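PDB 6SKY: Serine/threonine-protein kinase Tel1 from Chaetomium thermophilum, which is a protein kinase of the ATM subfamily of PI3/PI4-kinases that binds ATP and probably signals DNA damage by phosphorylating serine or threonine followed by glutamine. Local coordinates for residues Y2043-V2055 and C2133-L2147. Numbering follows the deposited sequence.
Sequences YQSMYQAQELDTV and CRETTLSMWSQRHNL
Tyr2043 crosses to helix 2133-2143 and makes a polar contact there: its OH lies 2.4 Å from Thr2137 OG1, at the ring edge near its plane; the pair reads as a hydrogen bond, but it is modelled too short for its length or direction to carry weight. The methyl of Thr2136 sits over the centre of one face of the same ring, a CH-pi contact with CG2 3.9 Å from the centroid.

Apolar packing continues toward the helix ends. Met2046 is extended, with CG anti to the backbone N (chi1 -168°), which carries SD alongside Met2140 CB at 3.9 Å and CE to the backbone and CB of Trp2141. Met2140 folds back through chi2 and chi3, and its CE rests on Tyr2047 CB and at the edge of that ring; Trp2024 also touches both Tyr2043 and Met2140.

The axes of 2043-2047 and 2133-2143 run nearly parallel (7°), 10.7 Å apart at closest approach, as in the TPR-like alpha-solenoid of the FAT domain. Helix 2077-2097 packs against helix 2133-2143, Ile2096 meeting Thr2137 and Trp2141.

Past the helix ends, Leu2147 enters the turn joining helices 2035-2047 and 2052-2070. Its CD2 lies 3.7 Å from Met2046 CG, its CG 3.8 Å from Leu2052 CD1.

Charge meets backbone carbonyls at Arg2144. Bent at chi2 and chi3, it lays one guanidinium face under Tyr2047 O and brings NH2 within 3.3 Å of Ala2049 O; NH2 also makes a weak bond to Asn2146 OD1. A leucine in its place would probably leave the carbonyls of Tyr2047 and Ala2049 without their nearby positive charge.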
loop_
_atom_site.group_PDB
_atom_site.type_symbol
_atom_site.label_atom_id
_atom_site.label_comp_id
_atom_site.label_asym_id
_atom_site.label_seq_id
_atom_site.Cartn_x
_atom_site.Cartn_y
_atom_site.Cartn_z
ATOM N N TYR A 2043 -28.464 -4.617 -28.039
ATOM C CA TYR A 2043 -27.245 -5.123 -28.677
ATOM C C TYR A 2043 -27.452 -6.491 -29.312
ATOM O O TYR A 2043 -26.853 -6.789 -30.350
ATOM C CB TYR A 2043 -26.091 -5.186 -27.681
ATOM C CG TYR A 2043 -25.583 -3.833 -27.305
ATOM C CD1 TYR A 2043 -25.061 -2.988 -28.253
ATOM C CD2 TYR A 2043 -25.635 -3.396 -26.004
ATOM C CE1 TYR A 2043 -24.614 -1.751 -27.913
ATOM C CE2 TYR A 2043 -25.183 -2.164 -25.659
ATOM C CZ TYR A 2043 -24.680 -1.346 -26.611
ATOM O OH TYR A 2043 -24.230 -0.107 -26.253
ATOM N N GLN A 2044 -28.280 -7.333 -28.705
ATOM C CA GLN A 2044 -28.616 -8.617 -29.301
ATOM C C GLN A 2044 -29.309 -8.428 -30.639
ATOM O O GLN A 2044 -28.942 -9.056 -31.636
ATOM C CB GLN A 2044 -29.498 -9.403 -28.343
ATOM C CG GLN A 2044 -29.962 -10.715 -28.870
ATOM C CD GLN A 2044 -30.776 -11.462 -27.864
ATOM O OE1 GLN A 2044 -31.738 -10.942 -27.325
ATOM N NE2 GLN A 2044 -30.391 -12.690 -27.596
ATOM N N SER A 2045 -30.317 -7.561 -30.684
ATOM C CA SER A 2045 -30.949 -7.244 -31.954
ATOM C C SER A 2045 -29.941 -6.723 -32.956
ATOM O O SER A 2045 -30.066 -6.977 -34.153
ATOM C CB SER A 2045 -32.047 -6.220 -31.749
ATOM O OG SER A 2045 -32.355 -5.606 -32.977
ATOM N N MET A 2046 -28.947 -5.969 -32.495
ATOM C CA MET A 2046 -27.897 -5.517 -33.401
ATOM C C MET A 2046 -27.088 -6.686 -33.941
ATOM O O MET A 2046 -26.584 -6.628 -35.064
ATOM C CB MET A 2046 -26.989 -4.526 -32.684
ATOM C CG MET A 2046 -26.051 -3.777 -33.577
ATOM S SD MET A 2046 -24.984 -2.708 -32.621
ATOM C CE MET A 2046 -24.036 -1.961 -33.929
ATOM N N TYR A 2047 -26.959 -7.753 -33.162
ATOM C CA TYR A 2047 -26.230 -8.931 -33.616
ATOM C C TYR A 2047 -27.063 -9.768 -34.581
ATOM O O TYR A 2047 -26.565 -10.205 -35.622
ATOM C CB TYR A 2047 -25.811 -9.761 -32.407
ATOM C CG TYR A 2047 -25.049 -11.015 -32.726
ATOM C CD1 TYR A 2047 -23.759 -10.955 -33.217
ATOM C CD2 TYR A 2047 -25.605 -12.261 -32.503
ATOM C CE1 TYR A 2047 -23.059 -12.092 -33.497
ATOM C CE2 TYR A 2047 -24.912 -13.402 -32.779
ATOM C CZ TYR A 2047 -23.640 -13.313 -33.278
ATOM O OH TYR A 2047 -22.940 -14.457 -33.556
ATOM N N GLN A 2048 -28.329 -10.003 -34.243
ATOM C CA GLN A 2048 -29.219 -10.866 -35.018
ATOM C C GLN A 2048 -30.135 -10.034 -35.913
ATOM O O GLN A 2048 -31.348 -9.994 -35.731
ATOM C CB GLN A 2048 -30.045 -11.736 -34.085
ATOM C CG GLN A 2048 -29.267 -12.342 -32.963
ATOM C CD GLN A 2048 -30.155 -13.038 -31.973
ATOM O OE1 GLN A 2048 -31.339 -12.735 -31.872
ATOM N NE2 GLN A 2048 -29.592 -13.979 -31.234
ATOM N N ALA A 2049 -29.545 -9.373 -36.901
ATOM C CA ALA A 2049 -30.362 -8.565 -37.794
ATOM C C ALA A 2049 -29.554 -8.213 -39.023
ATOM O O ALA A 2049 -28.341 -8.013 -38.943
ATOM C CB ALA A 2049 -30.858 -7.285 -37.118
ATOM N N GLN A 2050 -30.243 -8.128 -40.157
ATOM C CA GLN A 2050 -29.619 -7.793 -41.425
ATOM C C GLN A 2050 -30.055 -6.439 -41.952
ATOM O O GLN A 2050 -29.590 -6.025 -43.016
ATOM C CB GLN A 2050 -29.920 -8.870 -42.471
ATOM C CG GLN A 2050 -29.479 -10.260 -42.073
ATOM C CD GLN A 2050 -30.510 -10.969 -41.229
ATOM O OE1 GLN A 2050 -31.632 -10.490 -41.073
ATOM N NE2 GLN A 2050 -30.137 -12.114 -40.678
ATOM N N GLU A 2051 -30.925 -5.739 -41.241
ATOM C CA GLU A 2051 -31.413 -4.441 -41.667
ATOM C C GLU A 2051 -31.343 -3.465 -40.507
ATOM O O GLU A 2051 -31.722 -3.796 -39.382
ATOM C CB GLU A 2051 -32.849 -4.537 -42.188
ATOM C CG GLU A 2051 -32.963 -4.951 -43.641
ATOM C CD GLU A 2051 -32.890 -3.766 -44.581
ATOM O OE1 GLU A 2051 -32.698 -2.634 -44.093
ATOM O OE2 GLU A 2051 -33.031 -3.964 -45.806
ATOM N N LEU A 2052 -30.874 -2.255 -40.797
ATOM C CA LEU A 2052 -30.763 -1.219 -39.781
ATOM C C LEU A 2052 -32.111 -0.832 -39.190
ATOM O O LEU A 2052 -32.162 -0.296 -38.078
ATOM C CB LEU A 2052 -30.091 0.003 -40.393
ATOM C CG LEU A 2052 -29.250 0.858 -39.469
ATOM C CD1 LEU A 2052 -28.203 -0.008 -38.825
ATOM C CD2 LEU A 2052 -28.613 1.969 -40.265
ATOM N N ASP A 2053 -33.205 -1.107 -39.897
ATOM C CA ASP A 2053 -34.519 -0.686 -39.432
ATOM C C ASP A 2053 -34.988 -1.506 -38.242
ATOM O O ASP A 2053 -35.614 -0.964 -37.325
ATOM C CB ASP A 2053 -35.509 -0.789 -40.581
ATOM C CG ASP A 2053 -34.935 -0.267 -41.881
ATOM O OD1 ASP A 2053 -34.670 0.949 -41.968
ATOM O OD2 ASP A 2053 -34.725 -1.076 -42.807
ATOM N N THR A 2054 -34.686 -2.803 -38.229
ATOM C CA THR A 2054 -35.000 -3.623 -37.068
ATOM C C THR A 2054 -34.246 -3.141 -35.836
ATOM O O THR A 2054 -34.800 -3.095 -34.727
ATOM C CB THR A 2054 -34.654 -5.080 -37.360
ATOM O OG1 THR A 2054 -35.033 -5.401 -38.700
ATOM C CG2 THR A 2054 -35.377 -5.995 -36.400
ATOM N N VAL A 2055 -32.982 -2.766 -36.012
ATOM C CA VAL A 2055 -32.187 -2.315 -34.883
ATOM C C VAL A 2055 -32.699 -0.978 -34.374
ATOM O O VAL A 2055 -32.768 -0.749 -33.162
ATOM C CB VAL A 2055 -30.703 -2.250 -35.272
ATOM C CG1 VAL A 2055 -29.854 -2.180 -34.040
ATOM C CG2 VAL A 2055 -30.333 -3.452 -36.089
ATOM N N CYS A 2133 -20.801 0.508 -21.870
ATOM C CA CYS A 2133 -21.748 0.379 -22.970
ATOM C C CYS A 2133 -21.192 0.971 -24.257
ATOM O O CYS A 2133 -21.453 0.451 -25.342
ATOM C CB CYS A 2133 -23.073 1.025 -22.604
ATOM S SG CYS A 2133 -24.080 0.039 -21.510
ATOM N N ARG A 2134 -20.423 2.054 -24.164
ATOM C CA ARG A 2134 -19.832 2.643 -25.362
ATOM C C ARG A 2134 -18.819 1.707 -25.998
ATOM O O ARG A 2134 -18.716 1.627 -27.226
ATOM C CB ARG A 2134 -19.181 3.973 -25.015
ATOM C CG ARG A 2134 -18.572 4.678 -26.185
ATOM C CD ARG A 2134 -17.625 5.745 -25.734
ATOM N NE ARG A 2134 -18.315 6.855 -25.096
ATOM C CZ ARG A 2134 -17.700 7.898 -24.559
ATOM N NH1 ARG A 2134 -18.400 8.866 -24.002
ATOM N NH2 ARG A 2134 -16.382 7.970 -24.577
ATOM N N GLU A 2135 -18.059 0.995 -25.174
ATOM C CA GLU A 2135 -17.134 -0.005 -25.694
ATOM C C GLU A 2135 -17.867 -1.101 -26.452
ATOM O O GLU A 2135 -17.454 -1.500 -27.550
ATOM C CB GLU A 2135 -16.339 -0.594 -24.543
ATOM C CG GLU A 2135 -15.329 -1.611 -24.942
ATOM C CD GLU A 2135 -15.052 -2.571 -23.823
ATOM O OE1 GLU A 2135 -15.927 -2.706 -22.945
ATOM O OE2 GLU A 2135 -13.967 -3.188 -23.810
ATOM N N THR A 2136 -18.951 -1.614 -25.869
ATOM C CA THR A 2136 -19.750 -2.624 -26.563
ATOM C C THR A 2136 -20.288 -2.098 -27.886
ATOM O O THR A 2136 -20.250 -2.795 -28.903
ATOM C CB THR A 2136 -20.901 -3.089 -25.687
ATOM O OG1 THR A 2136 -20.383 -3.575 -24.451
ATOM C CG2 THR A 2136 -21.638 -4.194 -26.356
ATOM N N THR A 2137 -20.794 -0.868 -27.890
ATOM C CA THR A 2137 -21.325 -0.276 -29.110
ATOM C C THR A 2137 -20.273 -0.217 -30.204
ATOM O O THR A 2137 -20.526 -0.611 -31.345
ATOM C CB THR A 2137 -21.860 1.116 -28.808
ATOM O OG1 THR A 2137 -22.967 1.013 -27.914
ATOM C CG2 THR A 2137 -22.313 1.781 -30.046
ATOM N N LEU A 2138 -19.080 0.276 -29.873
ATOM C CA LEU A 2138 -18.055 0.452 -30.895
ATOM C C LEU A 2138 -17.556 -0.883 -31.431
ATOM O O LEU A 2138 -17.335 -1.027 -32.639
ATOM C CB LEU A 2138 -16.905 1.286 -30.344
ATOM C CG LEU A 2138 -17.192 2.777 -30.184
ATOM C CD1 LEU A 2138 -16.001 3.482 -29.615
ATOM C CD2 LEU A 2138 -17.573 3.383 -31.501
ATOM N N SER A 2139 -17.415 -1.888 -30.567
ATOM C CA SER A 2139 -16.952 -3.181 -31.062
ATOM C C SER A 2139 -18.010 -3.861 -31.920
ATOM O O SER A 2139 -17.693 -4.405 -32.986
ATOM C CB SER A 2139 -16.546 -4.079 -29.905
ATOM O OG SER A 2139 -17.669 -4.692 -29.325
ATOM N N MET A 2140 -19.273 -3.836 -31.485
ATOM C CA MET A 2140 -20.338 -4.426 -32.288
ATOM C C MET A 2140 -20.453 -3.751 -33.643
ATOM O O MET A 2140 -20.661 -4.418 -34.657
ATOM C CB MET A 2140 -21.666 -4.341 -31.550
ATOM C CG MET A 2140 -21.819 -5.333 -30.437
ATOM S SD MET A 2140 -21.941 -7.011 -31.041
ATOM C CE MET A 2140 -23.279 -6.821 -32.190
ATOM N N TRP A 2141 -20.335 -2.428 -33.684
ATOM C CA TRP A 2141 -20.403 -1.732 -34.960
ATOM C C TRP A 2141 -19.232 -2.101 -35.850
ATOM O O TRP A 2141 -19.377 -2.187 -37.070
ATOM C CB TRP A 2141 -20.438 -0.233 -34.718
ATOM C CG TRP A 2141 -20.841 0.569 -35.884
ATOM C CD1 TRP A 2141 -22.033 0.534 -36.524
ATOM C CD2 TRP A 2141 -20.068 1.572 -36.530
ATOM N NE1 TRP A 2141 -22.049 1.440 -37.542
ATOM C CE2 TRP A 2141 -20.848 2.094 -37.565
ATOM C CE3 TRP A 2141 -18.783 2.075 -36.338
ATOM C CZ2 TRP A 2141 -20.390 3.087 -38.406
ATOM C CZ3 TRP A 2141 -18.334 3.061 -37.170
ATOM C CH2 TRP A 2141 -19.130 3.557 -38.192
ATOM N N SER A 2142 -18.057 -2.313 -35.264
ATOM C CA SER A 2142 -16.917 -2.716 -36.076
ATOM C C SER A 2142 -17.070 -4.131 -36.615
ATOM O O SER A 2142 -16.498 -4.454 -37.658
ATOM C CB SER A 2142 -15.635 -2.600 -35.268
ATOM O OG SER A 2142 -14.570 -3.222 -35.946
ATOM N N GLN A 2143 -17.823 -4.988 -35.926
ATOM C CA GLN A 2143 -17.960 -6.370 -36.377
ATOM C C GLN A 2143 -19.025 -6.533 -37.453
ATOM O O GLN A 2143 -18.854 -7.333 -38.376
ATOM C CB GLN A 2143 -18.294 -7.276 -35.200
ATOM C CG GLN A 2143 -17.181 -7.435 -34.209
ATOM C CD GLN A 2143 -17.605 -8.239 -33.018
ATOM O OE1 GLN A 2143 -18.731 -8.722 -32.953
ATOM N NE2 GLN A 2143 -16.709 -8.386 -32.058
ATOM N N ARG A 2144 -20.135 -5.811 -37.341
ATOM C CA ARG A 2144 -21.316 -6.021 -38.178
ATOM C C ARG A 2144 -21.195 -5.202 -39.451
ATOM O O ARG A 2144 -21.571 -4.037 -39.500
ATOM C CB ARG A 2144 -22.569 -5.655 -37.403
ATOM C CG ARG A 2144 -22.729 -6.463 -36.150
ATOM C CD ARG A 2144 -22.943 -7.879 -36.529
ATOM N NE ARG A 2144 -23.934 -7.913 -37.589
ATOM C CZ ARG A 2144 -24.225 -8.978 -38.316
ATOM N NH1 ARG A 2144 -23.596 -10.122 -38.104
ATOM N NH2 ARG A 2144 -25.147 -8.887 -39.257
ATOM N N HIS A 2145 -20.697 -5.837 -40.509
ATOM C CA HIS A 2145 -20.351 -5.112 -41.723
ATOM C C HIS A 2145 -21.563 -4.700 -42.541
ATOM O O HIS A 2145 -21.468 -3.746 -43.317
ATOM C CB HIS A 2145 -19.426 -5.953 -42.593
ATOM C CG HIS A 2145 -18.143 -6.320 -41.923
ATOM N ND1 HIS A 2145 -17.015 -5.538 -42.001
ATOM C CD2 HIS A 2145 -17.809 -7.386 -41.163
ATOM C CE1 HIS A 2145 -16.041 -6.104 -41.314
ATOM N NE2 HIS A 2145 -16.497 -7.228 -40.798
ATOM N N ASN A 2146 -22.687 -5.396 -42.410
ATOM C CA ASN A 2146 -23.845 -5.063 -43.225
ATOM C C ASN A 2146 -24.672 -3.928 -42.642
ATOM O O ASN A 2146 -25.459 -3.319 -43.369
ATOM C CB ASN A 2146 -24.716 -6.303 -43.432
ATOM C CG ASN A 2146 -25.014 -7.036 -42.147
ATOM O OD1 ASN A 2146 -25.214 -6.431 -41.105
ATOM N ND2 ASN A 2146 -25.052 -8.356 -42.222
ATOM N N LEU A 2147 -24.500 -3.616 -41.362
ATOM C CA LEU A 2147 -25.216 -2.518 -40.733
ATOM C C LEU A 2147 -24.599 -1.158 -41.019
ATOM O O LEU A 2147 -25.221 -0.140 -40.711
ATOM C CB LEU A 2147 -25.277 -2.733 -39.224
ATOM C CG LEU A 2147 -26.517 -3.390 -38.633
ATOM C CD1 LEU A 2147 -27.063 -4.428 -39.558
ATOM C CD2 LEU A 2147 -26.176 -4.008 -37.297
#